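Local coordinates for SusD-like carbohydrate binding protein BF1063 (Bacteroides fragilis NCTC 9343, PDB 3I4G) that probably binds carbohydrate at the outer membrane of the bacterium, in the manner of SusD-type glycan-capturing proteins, at residues Glu238-Ser243 with Arg363-Glu368; Lys249-Tyr254 with Asn379-Val384; Ser338-Ala343 with Pro478-Tyr483. All coordinates share one frame; numbering follows the deposited sequence.

Contact 1: residues Glu238-Ser243 with Arg363-Glu368; sequences ELFYPS and RKYFEE. With EDO (1,2-ethanediol), chain C.
Phe240 and Tyr241 pack against a type II beta turn, Arg363 to Phe366, and the residues that follow it, joining two loops of the SusD-family fold that run almost in the same direction. Lys364 lays its aliphatic chain over one face of the Phe240 ring, a CH-pi contact with Lys364 CD 3.7 Å from the ring centroid and almost on the ring normal; Leu239 CB lies over the opposite face. The bend in the lysine chain at chi3 (-79°) keeps CE against the ring while NZ continues to a salt bridge with Glu451. The edge of Phe240 is also directed at the face of Tyr365, an edge-to-face pair with planes 76° apart. The backbones also meet, through a CA-H...O contact from Tyr365 CA to Phe240 O, and a water bridges Phe240 O and Tyr365 O.

Next along the loops, Glu367 CA sits over one face of the Tyr241 ring, 3.7 Å from its centroid. CG of Glu367 stands opposite its backbone N (chi1 -177°), and the extended chain carries the carboxylate past Tyr241 to Ser243. There Ser243 N donates to Glu367 OE1 at 3.0 Å, on the syn side. Ser243 is modelled in two conformations; in the one given its OG donates to Glu367 OE2 at 2.6 Å, a less certain bond. The backbone bond to OE1, with Thr370 OG1 at OE2, helps to hold the carboxylate. A 1,2-ethanediol, probably from the crystallisation liquor, accepts from the Glu367 backbone N. Farther out, Arg363 NH1 and Glu368 OE2 form a salt bridge, and one water links Glu368 OE2, Phe366 O and Tyr241 OH, lying 2.7 Å from Tyr241 OH.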
loop_
_atom_site.group_PDB
_atom_site.type_symbol
_atom_site.label_atom_id
_atom_site.label_comp_id
_atom_site.label_asym_id
_atom_site.label_seq_id
_atom_site.Cartn_x
_atom_site.Cartn_y
_atom_site.Cartn_z
ATOM N N GLU A 238 -2.025 -14.175 8.643
ATOM C CA GLU A 238 -0.683 -14.712 8.478
ATOM C C GLU A 238 0.008 -14.263 7.221
ATOM O O GLU A 238 1.222 -14.407 7.119
ATOM C CB GLU A 238 -0.711 -16.270 8.580
ATOM C CG GLU A 238 -0.869 -16.695 10.047
ATOM C CD GLU A 238 -1.038 -18.183 10.251
ATOM O OE1 GLU A 238 -1.043 -18.938 9.282
ATOM O OE2 GLU A 238 -1.158 -18.594 11.440
ATOM N N LEU A 239 -0.720 -13.670 6.290
ATOM C CA LEU A 239 -0.096 -13.030 5.131
ATOM C C LEU A 239 0.820 -11.893 5.517
ATOM O O LEU A 239 1.716 -11.566 4.745
ATOM C CB LEU A 239 -1.167 -12.456 4.208
ATOM C CG LEU A 239 -2.092 -13.455 3.528
ATOM C CD1 LEU A 239 -3.251 -12.700 2.874
ATOM C CD2 LEU A 239 -1.316 -14.327 2.531
ATOM N N PHE A 240 0.612 -11.323 6.700
ATOM C CA PHE A 240 1.270 -10.079 7.088
ATOM C C PHE A 240 2.191 -10.243 8.245
ATOM O O PHE A 240 2.602 -9.242 8.852
ATOM C CB PHE A 240 0.189 -9.023 7.378
ATOM C CG PHE A 240 -0.874 -8.970 6.296
ATOM C CD1 PHE A 240 -0.636 -8.327 5.109
ATOM C CD2 PHE A 240 -2.102 -9.552 6.482
ATOM C CE1 PHE A 240 -1.563 -8.296 4.120
ATOM C CE2 PHE A 240 -3.079 -9.503 5.483
ATOM C CZ PHE A 240 -2.800 -8.877 4.291
ATOM N N TYR A 241 2.569 -11.485 8.559
ATOM C CA TYR A 241 3.411 -11.792 9.718
ATOM C C TYR A 241 4.775 -12.308 9.278
ATOM O O TYR A 241 4.855 -13.019 8.276
ATOM C CB TYR A 241 2.776 -12.854 10.602
ATOM C CG TYR A 241 1.479 -12.552 11.275
ATOM C CD1 TYR A 241 0.988 -11.265 11.466
ATOM C CD2 TYR A 241 0.764 -13.604 11.810
ATOM C CE1 TYR A 241 -0.218 -11.046 12.147
ATOM C CE2 TYR A 241 -0.392 -13.409 12.492
ATOM C CZ TYR A 241 -0.870 -12.124 12.666
ATOM O OH TYR A 241 -2.052 -11.955 13.381
ATOM N N PRO A 242 5.833 -11.978 10.006
ATOM C CA PRO A 242 7.142 -12.472 9.607
ATOM C C PRO A 242 7.291 -14.008 9.623
ATOM O O PRO A 242 7.981 -14.558 8.748
ATOM C CB PRO A 242 8.098 -11.799 10.616
ATOM C CG PRO A 242 7.317 -11.214 11.649
ATOM C CD PRO A 242 5.922 -11.030 11.120
ATOM N N SER A 243 6.626 -14.687 10.550
ATOM C CA SER A 243 6.824 -16.131 10.693
ATOM C C SER A 243 6.163 -16.957 9.601
ATOM O O SER A 243 6.532 -18.112 9.399
ATOM C CB SER A 243 6.295 -16.623 12.052
ATOM O OG SER A 243 7.009 -16.062 13.147
ATOM N N ARG A 363 -4.331 -3.444 13.345
ATOM C CA ARG A 363 -3.941 -4.792 13.806
ATOM C C ARG A 363 -3.057 -5.489 12.768
ATOM O O ARG A 363 -2.166 -6.275 13.124
ATOM C CB ARG A 363 -5.185 -5.651 14.087
ATOM C CG ARG A 363 -4.867 -6.919 14.852
ATOM C CD ARG A 363 -6.031 -7.859 15.006
ATOM N NE ARG A 363 -7.103 -7.394 15.885
ATOM C CZ ARG A 363 -7.139 -7.589 17.201
ATOM N NH1 ARG A 363 -6.112 -8.126 17.844
ATOM N NH2 ARG A 363 -8.184 -7.183 17.899
ATOM N N LYS A 364 -3.312 -5.249 11.490
ATOM C CA LYS A 364 -2.559 -5.867 10.394
ATOM C C LYS A 364 -1.072 -5.602 10.579
ATOM O O LYS A 364 -0.689 -4.524 11.013
ATOM C CB LYS A 364 -3.036 -5.340 9.061
ATOM C CG LYS A 364 -2.468 -6.053 7.841
ATOM C CD LYS A 364 -3.153 -5.641 6.540
ATOM C CE LYS A 364 -4.523 -6.345 6.335
ATOM N NZ LYS A 364 -5.216 -5.958 5.067
ATOM N N TYR A 365 -0.267 -6.632 10.241
ATOM C CA TYR A 365 1.206 -6.653 10.246
ATOM C C TYR A 365 1.843 -6.975 11.597
ATOM O O TYR A 365 3.059 -7.098 11.673
ATOM C CB TYR A 365 1.786 -5.335 9.708
ATOM C CG TYR A 365 1.404 -4.965 8.309
ATOM C CD1 TYR A 365 1.897 -5.658 7.204
ATOM C CD2 TYR A 365 0.551 -3.891 8.069
ATOM C CE1 TYR A 365 1.531 -5.316 5.915
ATOM C CE2 TYR A 365 0.167 -3.564 6.784
ATOM C CZ TYR A 365 0.670 -4.254 5.709
ATOM O OH TYR A 365 0.326 -3.879 4.453
ATOM N N PHE A 366 1.029 -7.153 12.634
ATOM C CA PHE A 366 1.547 -7.426 13.994
ATOM C C PHE A 366 1.236 -8.835 14.445
ATOM O O PHE A 366 0.095 -9.172 14.703
ATOM C CB PHE A 366 1.019 -6.371 14.988
ATOM C CG PHE A 366 1.377 -4.954 14.585
ATOM C CD1 PHE A 366 2.708 -4.572 14.412
ATOM C CD2 PHE A 366 0.426 -4.024 14.339
ATOM C CE1 PHE A 366 3.034 -3.303 13.991
ATOM C CE2 PHE A 366 0.767 -2.748 13.920
ATOM C CZ PHE A 366 2.059 -2.382 13.756
ATOM N N GLU A 367 2.287 -9.662 14.488
ATOM C CA GLU A 367 2.198 -11.065 14.904
ATOM C C GLU A 367 2.127 -11.083 16.413
ATOM O O GLU A 367 3.157 -11.240 17.083
ATOM C CB GLU A 367 3.403 -11.814 14.322
ATOM C CG GLU A 367 3.423 -13.311 14.594
ATOM C CD GLU A 367 4.622 -14.012 13.954
ATOM O OE1 GLU A 367 5.088 -13.653 12.862
ATOM O OE2 GLU A 367 5.119 -14.976 14.562
ATOM N N GLU A 368 0.910 -11.052 16.952
ATOM C CA GLU A 368 0.664 -10.771 18.364
ATOM C C GLU A 368 1.152 -11.806 19.345
ATOM O O GLU A 368 1.455 -11.449 20.463
ATOM C CB GLU A 368 -0.845 -10.580 18.604
ATOM C CG GLU A 368 -1.425 -9.405 17.833
ATOM C CD GLU A 368 -2.933 -9.389 17.949
ATOM O OE1 GLU A 368 -3.439 -9.365 19.073
ATOM O OE2 GLU A 368 -3.629 -9.373 16.883
HETATM C C1 EDO C . 6.515 -6.941 13.996
HETATM O O1 EDO C . 6.920 -6.311 12.760
HETATM C C2 EDO C . 5.759 -8.193 13.572
HETATM O O2 EDO C . 4.876 -8.555 14.615
HETATM O O HOH W 1 4.789 -7.637 9.435
HETATM O O HOH W 2 -2.540 -9.464 14.428
HETATM O O HOH W 3 -1.504 -12.929 15.993
#

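Contact 2: residues Lys249-Tyr254 with Asn379-Val384; sequences KENIFY and NGLTPV. With EDO (1,2-ethanediol), chain C.
CG of Tyr254 is tucked over its own backbone (chi1 49°), a rotation that lets the ring meet Leu381, whose own CG is anti to N (chi1 -172°). The methyl Leu381 CD2 comes within 3.6 Å of Tyr254 CD1, while the other branch, CD1, reaches toward Asn251. The flat amide of Asn251 lies against the ring of Pro383, with Asn251 OD1 3.5 Å from Pro383 CG; its ND2 is bonded to Gly245 O, which helps to hold the amide in place beside the proline. Phe253 and Val384 extend alongside each other in one direction, Phe253 CD2 lying 3.7 Å from Val384 CB, and Val384 CG1 is at the edge of the phenyl ring. Trp48 and Phe127 make edge-to-face pairs with that ring, and helix 197-211 meets it through Ala199. One direct backbone bond joins the two segments, Val384 N to Phe253 O at 2.8 Å. Tyr254 and Pro383 form an antiparallel non-hydrogen-bonded pair, their CA atoms 4.0 Å apart. Just beyond, Ile252 and Phe253 both face Ile385, a classic beta bulge at the start of the two-stranded antiparallel sheet of 254-257 and 380-386.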
loop_
_atom_site.group_PDB
_atom_site.type_symbol
_atom_site.label_atom_id
_atom_site.label_comp_id
_atom_site.label_asym_id
_atom_site.label_seq_id
_atom_site.Cartn_x
_atom_site.Cartn_y
_atom_site.Cartn_z
ATOM N N LYS A 249 1.617 -19.268 -0.852
ATOM C CA LYS A 249 1.631 -19.115 -2.320
ATOM C C LYS A 249 0.884 -17.869 -2.772
ATOM O O LYS A 249 0.588 -17.708 -3.961
ATOM C CB LYS A 249 1.044 -20.373 -2.964
ATOM C CG LYS A 249 1.961 -21.584 -2.735
ATOM C CD LYS A 249 1.497 -22.806 -3.459
ATOM C CE LYS A 249 2.555 -23.878 -3.379
ATOM N NZ LYS A 249 2.097 -25.033 -4.191
ATOM N N GLU A 250 0.563 -16.980 -1.820
ATOM C CA GLU A 250 -0.204 -15.768 -2.145
ATOM C C GLU A 250 0.669 -14.518 -2.279
ATOM O O GLU A 250 0.439 -13.686 -3.168
ATOM C CB GLU A 250 -1.280 -15.516 -1.096
ATOM C CG GLU A 250 -2.028 -14.195 -1.287
ATOM C CD GLU A 250 -3.389 -14.144 -0.664
ATOM O OE1 GLU A 250 -3.838 -15.148 -0.084
ATOM O OE2 GLU A 250 -4.016 -13.061 -0.800
ATOM N N ASN A 251 1.666 -14.381 -1.418
ATOM C CA ASN A 251 2.519 -13.192 -1.401
ATOM C C ASN A 251 3.571 -13.324 -2.509
ATOM O O ASN A 251 4.561 -14.008 -2.368
ATOM C CB ASN A 251 3.155 -12.985 -0.028
ATOM C CG ASN A 251 2.153 -12.550 1.027
ATOM O OD1 ASN A 251 1.068 -12.044 0.700
ATOM N ND2 ASN A 251 2.498 -12.771 2.298
ATOM N N ILE A 252 3.306 -12.649 -3.612
ATOM C CA ILE A 252 4.115 -12.725 -4.835
ATOM C C ILE A 252 5.365 -11.878 -4.717
ATOM O O ILE A 252 6.448 -12.329 -5.073
ATOM C CB ILE A 252 3.264 -12.312 -6.035
ATOM C CG1 ILE A 252 2.229 -13.402 -6.325
ATOM C CG2 ILE A 252 4.132 -12.077 -7.290
ATOM C CD1 ILE A 252 1.076 -12.987 -7.260
ATOM N N PHE A 253 5.205 -10.646 -4.245
ATOM C CA PHE A 253 6.323 -9.709 -4.053
ATOM C C PHE A 253 6.118 -9.058 -2.697
ATOM O O PHE A 253 5.013 -8.633 -2.379
ATOM C CB PHE A 253 6.427 -8.689 -5.202
ATOM C CG PHE A 253 7.682 -7.852 -5.150
ATOM C CD1 PHE A 253 8.917 -8.414 -5.381
ATOM C CD2 PHE A 253 7.628 -6.498 -4.871
ATOM C CE1 PHE A 253 10.074 -7.661 -5.254
ATOM C CE2 PHE A 253 8.803 -5.745 -4.777
ATOM C CZ PHE A 253 10.007 -6.326 -4.957
ATOM N N TYR A 254 7.175 -8.928 -1.917
ATOM C CA TYR A 254 7.085 -8.444 -0.545
ATOM C C TYR A 254 8.403 -7.902 -0.082
ATOM O O TYR A 254 9.466 -8.138 -0.714
ATOM C CB TYR A 254 6.637 -9.598 0.372
ATOM C CG TYR A 254 7.420 -10.867 0.196
ATOM C CD1 TYR A 254 8.690 -11.007 0.773
ATOM C CD2 TYR A 254 6.908 -11.932 -0.548
ATOM C CE1 TYR A 254 9.416 -12.212 0.594
ATOM C CE2 TYR A 254 7.609 -13.097 -0.706
ATOM C CZ TYR A 254 8.845 -13.241 -0.137
ATOM O OH TYR A 254 9.556 -14.429 -0.323
ATOM N N ASN A 379 11.566 -7.966 13.280
ATOM C CA ASN A 379 11.249 -8.765 12.137
ATOM C C ASN A 379 9.926 -8.273 11.581
ATOM O O ASN A 379 9.055 -7.817 12.322
ATOM C CB ASN A 379 11.093 -10.232 12.531
ATOM C CG ASN A 379 12.369 -10.871 12.940
ATOM O OD1 ASN A 379 13.428 -10.654 12.358
ATOM N ND2 ASN A 379 12.261 -11.745 13.929
ATOM N N GLY A 380 9.728 -8.369 10.291
ATOM C CA GLY A 380 8.474 -7.952 9.670
ATOM C C GLY A 380 8.350 -8.464 8.272
ATOM O O GLY A 380 9.339 -8.841 7.640
ATOM N N LEU A 381 7.129 -8.483 7.747
ATOM C CA LEU A 381 6.885 -8.903 6.375
ATOM C C LEU A 381 5.718 -8.091 5.844
ATOM O O LEU A 381 4.582 -8.215 6.356
ATOM C CB LEU A 381 6.632 -10.399 6.338
ATOM C CG LEU A 381 6.536 -11.145 5.016
ATOM C CD1 LEU A 381 5.300 -10.721 4.207
ATOM C CD2 LEU A 381 7.800 -10.939 4.213
ATOM N N THR A 382 5.983 -7.263 4.834
ATOM C CA THR A 382 4.942 -6.399 4.257
ATOM C C THR A 382 4.771 -6.718 2.781
ATOM O O THR A 382 5.623 -6.344 1.941
ATOM C CB THR A 382 5.256 -4.922 4.469
ATOM O OG1 THR A 382 6.466 -4.595 3.788
ATOM C CG2 THR A 382 5.413 -4.625 5.952
ATOM N N PRO A 383 3.689 -7.424 2.420
ATOM C CA PRO A 383 3.453 -7.691 1.007
ATOM C C PRO A 383 3.256 -6.446 0.157
ATOM O O PRO A 383 2.664 -5.454 0.621
ATOM C CB PRO A 383 2.157 -8.504 1.032
ATOM C CG PRO A 383 2.188 -9.174 2.390
ATOM C CD PRO A 383 2.693 -8.114 3.271
ATOM N N VAL A 384 3.763 -6.525 -1.077
ATOM C CA VAL A 384 3.609 -5.491 -2.085
ATOM C C VAL A 384 2.597 -5.950 -3.130
ATOM O O VAL A 384 1.735 -5.186 -3.562
ATOM C CB VAL A 384 4.971 -5.161 -2.709
ATOM C CG1 VAL A 384 4.794 -4.121 -3.782
ATOM C CG2 VAL A 384 5.937 -4.632 -1.647
HETATM C C1 EDO C . 6.515 -6.941 13.996
HETATM O O1 EDO C . 6.920 -6.311 12.760
HETATM C C2 EDO C . 5.759 -8.193 13.572
HETATM O O2 EDO C . 4.876 -8.555 14.615
#

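Contact 3: residues Ser338-Ala343 with Pro478-Tyr483; sequences SPDYSA and PGSTQY
The carboxylate of Asp340 is the flat group that joins the two loops, approached from both faces by the segment Pro478-Tyr483. Its OD1 takes two bonds that arrive from opposite faces of the carboxylate plane: Ser480 OG donates from well above the plane at 2.7 Å, and Gln482 N donates at 2.9 Å from the syn side, 27° out of the plane. OD2 receives Thr481 N through its syn lone pair, also at 2.9 Å and nearly straight, with an N-H...O angle of 163°. Three donors thus grip one carboxylate and fix its rotation, an environment that would probably favour the charged form. Pro339 packs beside the polar cluster, its CB 3.6 Å from Ser480 OG, and its ring also touches Tyr477 and Trp498.

The aspartate is positioned from its own side by a type I beta turn from Ser338 to Tyr341. Within it Ser338 OG accepts from Asp340 N at 3.0 Å, forming an ST turn. On the facing loop, Ser480 OG donates to Asp340 and also accepts a weak capping bond from Tyr483 N, at the turn leading into the helix. The side chain of Asp340, supplied by a loop more than 130 residues earlier in the chain, therefore binds backbone N-H groups ahead of that helix, next to a serine capping bond characteristic of a helix N-terminus.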
loop_
_atom_site.group_PDB
_atom_site.type_symbol
_atom_site.label_atom_id
_atom_site.label_comp_id
_atom_site.label_asym_id
_atom_site.label_seq_id
_atom_site.Cartn_x
_atom_site.Cartn_y
_atom_site.Cartn_z
ATOM N N SER A 338 -10.674 6.160 24.859
ATOM C CA SER A 338 -11.964 6.815 24.941
ATOM C C SER A 338 -11.805 8.256 25.340
ATOM O O SER A 338 -10.861 8.592 26.069
ATOM C CB SER A 338 -12.805 6.159 26.041
ATOM O OG SER A 338 -14.001 6.916 26.317
ATOM N N PRO A 339 -12.725 9.136 24.924
ATOM C CA PRO A 339 -12.690 10.491 25.461
ATOM C C PRO A 339 -12.790 10.568 26.995
ATOM O O PRO A 339 -12.460 11.608 27.586
ATOM C CB PRO A 339 -13.940 11.135 24.843
ATOM C CG PRO A 339 -14.165 10.359 23.577
ATOM C CD PRO A 339 -13.792 8.963 23.924
ATOM N N ASP A 340 -13.244 9.486 27.629
ATOM C CA ASP A 340 -13.470 9.497 29.062
ATOM C C ASP A 340 -12.289 9.031 29.903
ATOM O O ASP A 340 -12.324 9.126 31.134
ATOM C CB ASP A 340 -14.634 8.570 29.422
ATOM C CG ASP A 340 -15.963 9.049 28.946
ATOM O OD1 ASP A 340 -16.019 10.088 28.277
ATOM O OD2 ASP A 340 -16.987 8.382 29.305
ATOM N N TYR A 341 -11.245 8.519 29.263
ATOM C CA TYR A 341 -10.137 7.888 29.979
ATOM C C TYR A 341 -8.985 8.870 30.250
ATOM O O TYR A 341 -9.075 10.048 29.924
ATOM C CB TYR A 341 -9.661 6.621 29.245
ATOM C CG TYR A 341 -10.720 5.548 28.969
ATOM C CD1 TYR A 341 -11.963 5.527 29.617
ATOM C CD2 TYR A 341 -10.444 4.512 28.099
ATOM C CE1 TYR A 341 -12.908 4.551 29.322
ATOM C CE2 TYR A 341 -11.385 3.547 27.821
ATOM C CZ TYR A 341 -12.601 3.570 28.412
ATOM O OH TYR A 341 -13.537 2.588 28.081
ATOM N N SER A 342 -7.942 8.383 30.915
ATOM C CA SER A 342 -6.853 9.222 31.364
ATOM C C SER A 342 -5.776 9.516 30.343
ATOM O O SER A 342 -5.150 8.594 29.804
ATOM C CB SER A 342 -6.184 8.517 32.551
ATOM O OG SER A 342 -5.106 9.297 33.011
ATOM N N ALA A 343 -5.519 10.788 30.090
ATOM C CA ALA A 343 -4.444 11.182 29.181
ATOM C C ALA A 343 -3.067 10.784 29.731
ATOM O O ALA A 343 -2.140 10.461 28.983
ATOM C CB ALA A 343 -4.506 12.680 28.882
ATOM N N PRO A 478 -21.136 6.256 21.926
ATOM C CA PRO A 478 -22.409 6.608 22.547
ATOM C C PRO A 478 -22.343 6.544 24.070
ATOM O O PRO A 478 -23.080 7.267 24.720
ATOM C CB PRO A 478 -23.392 5.566 21.973
ATOM C CG PRO A 478 -22.553 4.421 21.568
ATOM C CD PRO A 478 -21.289 5.111 21.016
ATOM N N GLY A 479 -21.503 5.716 24.659
ATOM C CA GLY A 479 -21.468 5.630 26.121
ATOM C C GLY A 479 -20.546 6.621 26.786
ATOM O O GLY A 479 -20.399 6.568 27.992
ATOM N N SER A 480 -19.917 7.515 26.032
ATOM C CA SER A 480 -18.984 8.470 26.613
ATOM C C SER A 480 -19.637 9.673 27.234
ATOM O O SER A 480 -20.462 10.321 26.596
ATOM C CB SER A 480 -18.019 8.926 25.502
ATOM O OG SER A 480 -17.253 10.073 25.871
ATOM N N THR A 481 -19.248 9.967 28.477
ATOM C CA THR A 481 -19.760 11.106 29.205
ATOM C C THR A 481 -19.124 12.406 28.746
ATOM O O THR A 481 -19.762 13.449 28.826
ATOM C CB THR A 481 -19.498 10.980 30.735
ATOM O OG1 THR A 481 -18.092 10.963 30.967
ATOM C CG2 THR A 481 -20.120 9.718 31.283
ATOM N N GLN A 482 -17.875 12.348 28.286
ATOM C CA GLN A 482 -17.140 13.539 27.879
ATOM C C GLN A 482 -17.274 13.878 26.410
ATOM O O GLN A 482 -16.955 15.004 26.021
ATOM C CB GLN A 482 -15.653 13.355 28.170
ATOM C CG GLN A 482 -15.329 12.986 29.604
ATOM C CD GLN A 482 -15.868 14.001 30.562
ATOM O OE1 GLN A 482 -16.805 13.722 31.314
ATOM N NE2 GLN A 482 -15.346 15.207 30.482
ATOM N N TYR A 483 -17.799 12.960 25.608
ATOM C CA TYR A 483 -17.894 13.159 24.163
ATOM C C TYR A 483 -18.548 14.458 23.747
ATOM O O TYR A 483 -17.985 15.246 22.949
ATOM C CB TYR A 483 -18.692 11.988 23.556
ATOM C CG TYR A 483 -18.990 12.188 22.089
ATOM C CD1 TYR A 483 -18.061 11.851 21.132
ATOM C CD2 TYR A 483 -20.200 12.704 21.657
ATOM C CE1 TYR A 483 -18.297 12.053 19.774
ATOM C CE2 TYR A 483 -20.455 12.882 20.307
ATOM C CZ TYR A 483 -19.498 12.542 19.371
ATOM O OH TYR A 483 -19.801 12.756 18.049
#

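Contacts 1 and 2 are neighbours, their centres 10 Å apart, and they meet directly: Asn251 ND2 probably donates a hydrogen bond to Leu239 O at 2.8 Å, and Leu239 O also packs on Pro383 CG. A single 1,2-ethanediol spans them, accepting from Glu367 N in contact 1 and donating to Asn379 O at the edge of contact 2; it probably comes from the crystallisation liquor and does not by itself identify a sugar site. Contact 3 is remote, its centre 30 Å from that of contact 1 and 38 Å from that of contact 2, toward the periphery of the chain. The segments of all three alternate along the sequence.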